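Local structure of 6-phosphogluconolactonase (3NWP) at residues Cys144-Cys149 with Arg217-Gln222. The protein probably hydrolyses 6-phosphogluconolactone to 6-phosphogluconate, the second step of the pentose phosphate pathway. Residues are numbered along the deposited sequence; the frame is centred on the assembly and turned at random.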
loop_
_atom_site.group_PDB
_atom_site.type_symbol
_atom_site.label_atom_id
_atom_site.label_comp_id
_atom_site.label_asym_id
_atom_site.label_seq_id
_atom_site.Cartn_x
_atom_site.Cartn_y
_atom_site.Cartn_z
ATOM N N CYS A 144 1.354 -0.208 5.891
ATOM C CA CYS A 144 2.573 -0.849 5.316
ATOM C C CYS A 144 3.059 -1.885 6.320
ATOM O O CYS A 144 2.242 -2.669 6.843
ATOM C CB CYS A 144 3.625 0.174 4.910
ATOM S SG CYS A 144 2.991 1.388 3.701
ATOM N N SER A 145 4.384 -1.977 6.576
ATOM C CA SER A 145 4.882 -2.695 7.751
ATOM C C SER A 145 5.536 -1.715 8.725
ATOM O O SER A 145 6.598 -1.999 9.323
ATOM C CB SER A 145 5.775 -3.928 7.406
ATOM O OG SER A 145 4.968 -5.039 7.025
ATOM N N TRP A 146 4.888 -0.566 8.902
ATOM C CA TRP A 146 5.240 0.435 9.897
ATOM C C TRP A 146 4.502 0.089 11.159
ATOM O O TRP A 146 3.341 0.435 11.340
ATOM C CB TRP A 146 4.854 1.873 9.470
ATOM C CG TRP A 146 5.292 2.354 8.122
ATOM C CD1 TRP A 146 6.214 1.786 7.239
ATOM C CD2 TRP A 146 4.749 3.493 7.449
ATOM N NE1 TRP A 146 6.270 2.532 6.083
ATOM C CE2 TRP A 146 5.346 3.558 6.171
ATOM C CE3 TRP A 146 3.779 4.438 7.789
ATOM C CZ2 TRP A 146 5.030 4.561 5.266
ATOM C CZ3 TRP A 146 3.468 5.435 6.856
ATOM C CH2 TRP A 146 4.068 5.459 5.616
ATOM N N PHE A 147 5.139 -0.694 12.020
ATOM C CA PHE A 147 4.479 -1.237 13.172
ATOM C C PHE A 147 4.912 -0.496 14.439
ATOM O O PHE A 147 6.125 -0.308 14.648
ATOM C CB PHE A 147 4.837 -2.704 13.351
ATOM C CG PHE A 147 4.051 -3.643 12.498
ATOM C CD1 PHE A 147 2.838 -4.133 12.934
ATOM C CD2 PHE A 147 4.541 -4.066 11.264
ATOM C CE1 PHE A 147 2.121 -5.019 12.160
ATOM C CE2 PHE A 147 3.803 -4.907 10.478
ATOM C CZ PHE A 147 2.596 -5.401 10.929
ATOM N N PRO A 148 3.969 -0.161 15.284
ATOM C CA PRO A 148 4.329 0.523 16.529
ATOM C C PRO A 148 5.082 -0.390 17.524
ATOM O O PRO A 148 5.776 0.101 18.391
ATOM C CB PRO A 148 2.989 0.988 17.069
ATOM C CG PRO A 148 1.956 0.123 16.482
ATOM C CD PRO A 148 2.505 -0.341 15.148
ATOM N N CYS A 149 5.001 -1.688 17.315
ATOM C CA CYS A 149 5.703 -2.640 18.160
ATOM C C CYS A 149 7.107 -2.978 17.651
ATOM O O CYS A 149 7.718 -3.907 18.177
ATOM C CB CYS A 149 4.853 -3.913 18.218
ATOM S SG CYS A 149 4.642 -4.697 16.597
ATOM N N ARG A 217 -1.190 7.442 11.095
ATOM C CA ARG A 217 -1.220 8.877 11.208
ATOM C C ARG A 217 -0.201 9.629 10.392
ATOM O O ARG A 217 -0.408 10.790 10.063
ATOM C CB ARG A 217 -1.088 9.276 12.717
ATOM C CG ARG A 217 -2.263 8.798 13.562
ATOM C CD ARG A 217 -1.953 8.855 15.058
ATOM N NE ARG A 217 -3.133 8.625 15.869
ATOM C CZ ARG A 217 -3.111 8.270 17.157
ATOM N NH1 ARG A 217 -1.937 8.008 17.750
ATOM N NH2 ARG A 217 -4.251 8.126 17.852
ATOM N N ALA A 218 0.940 8.991 10.070
ATOM C CA ALA A 218 1.922 9.650 9.222
ATOM C C ALA A 218 1.387 9.977 7.835
ATOM O O ALA A 218 1.779 10.970 7.230
ATOM C CB ALA A 218 3.223 8.815 9.124
ATOM N N VAL A 219 0.432 9.162 7.381
ATOM C CA VAL A 219 -0.297 9.377 6.134
ATOM C C VAL A 219 -1.498 10.327 6.326
ATOM O O VAL A 219 -1.676 11.265 5.559
ATOM C CB VAL A 219 -0.773 8.032 5.564
ATOM C CG1 VAL A 219 -1.741 8.220 4.404
ATOM C CG2 VAL A 219 0.457 7.190 5.108
ATOM N N LEU A 220 -2.221 10.132 7.425
ATOM C CA LEU A 220 -3.462 10.933 7.656
ATOM C C LEU A 220 -3.208 12.356 8.059
ATOM O O LEU A 220 -4.038 13.221 7.760
ATOM C CB LEU A 220 -4.330 10.285 8.707
ATOM C CG LEU A 220 -4.810 8.851 8.413
ATOM C CD1 LEU A 220 -5.683 8.258 9.520
ATOM C CD2 LEU A 220 -5.514 8.747 7.018
ATOM N N ALA A 221 -2.086 12.612 8.725
ATOM C CA ALA A 221 -1.848 13.926 9.327
ATOM C C ALA A 221 -1.236 14.906 8.365
ATOM O O ALA A 221 -1.323 16.132 8.586
ATOM C CB ALA A 221 -1.015 13.791 10.589
ATOM N N GLN A 222 -0.626 14.446 7.296
ATOM C CA GLN A 222 0.058 15.298 6.327
ATOM C C GLN A 222 -0.926 15.872 5.289
ATOM O O GLN A 222 -2.002 15.308 5.092
ATOM C CB GLN A 222 1.248 14.575 5.700
ATOM C CG GLN A 222 0.907 13.298 4.929
ATOM C CD GLN A 222 0.268 13.586 3.595
ATOM O OE1 GLN A 222 0.709 14.484 2.845
ATOM N NE2 GLN A 222 -0.785 12.816 3.257
#
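In a small, wholly apolar contact, Trp-146, from the loop between strand 132-135 and helix 153-158, reaches across to the short helix 217-220. This is plain core packing, joining that loop to the helix that precedes strand 227-232 in the parallel part of the sheet. The backbones stay well apart, with the CA atoms of Trp-146 and Ala-218 9.8 Å from each other, and the gap is bridged by the six-membered ring of the indole. Trp-146 CZ3 lies 3.9 Å from Val-219 CG2. The same Trp-146 CZ3 is 4.1 Å from Ala-218 CB, so one ring corner meets two successive helix residues. Trp-146 CH2 also touches Val-219 CG2; that methyl and Ala-218 CB both come up to the ring obliquely. Val-219 holds CG1 anti to its backbone N (chi1 170°) and CG2 anti to the carbonyl carbon, and it is CG2 that meets the ring. On the loop side, Cys-144 CB rests 3.7 Å above one indole face, near the rim. The carbonyl O of Val-219 accepts a 2.9 Å hydrogen bond from Gln-222 NE2. Trp-146 NE1 is hydrogen-bonded to Leu-178 O of strand 175-178, while the indole also packs on Leu-157 of helix 153-158 and Ile-183 of helix 180-184.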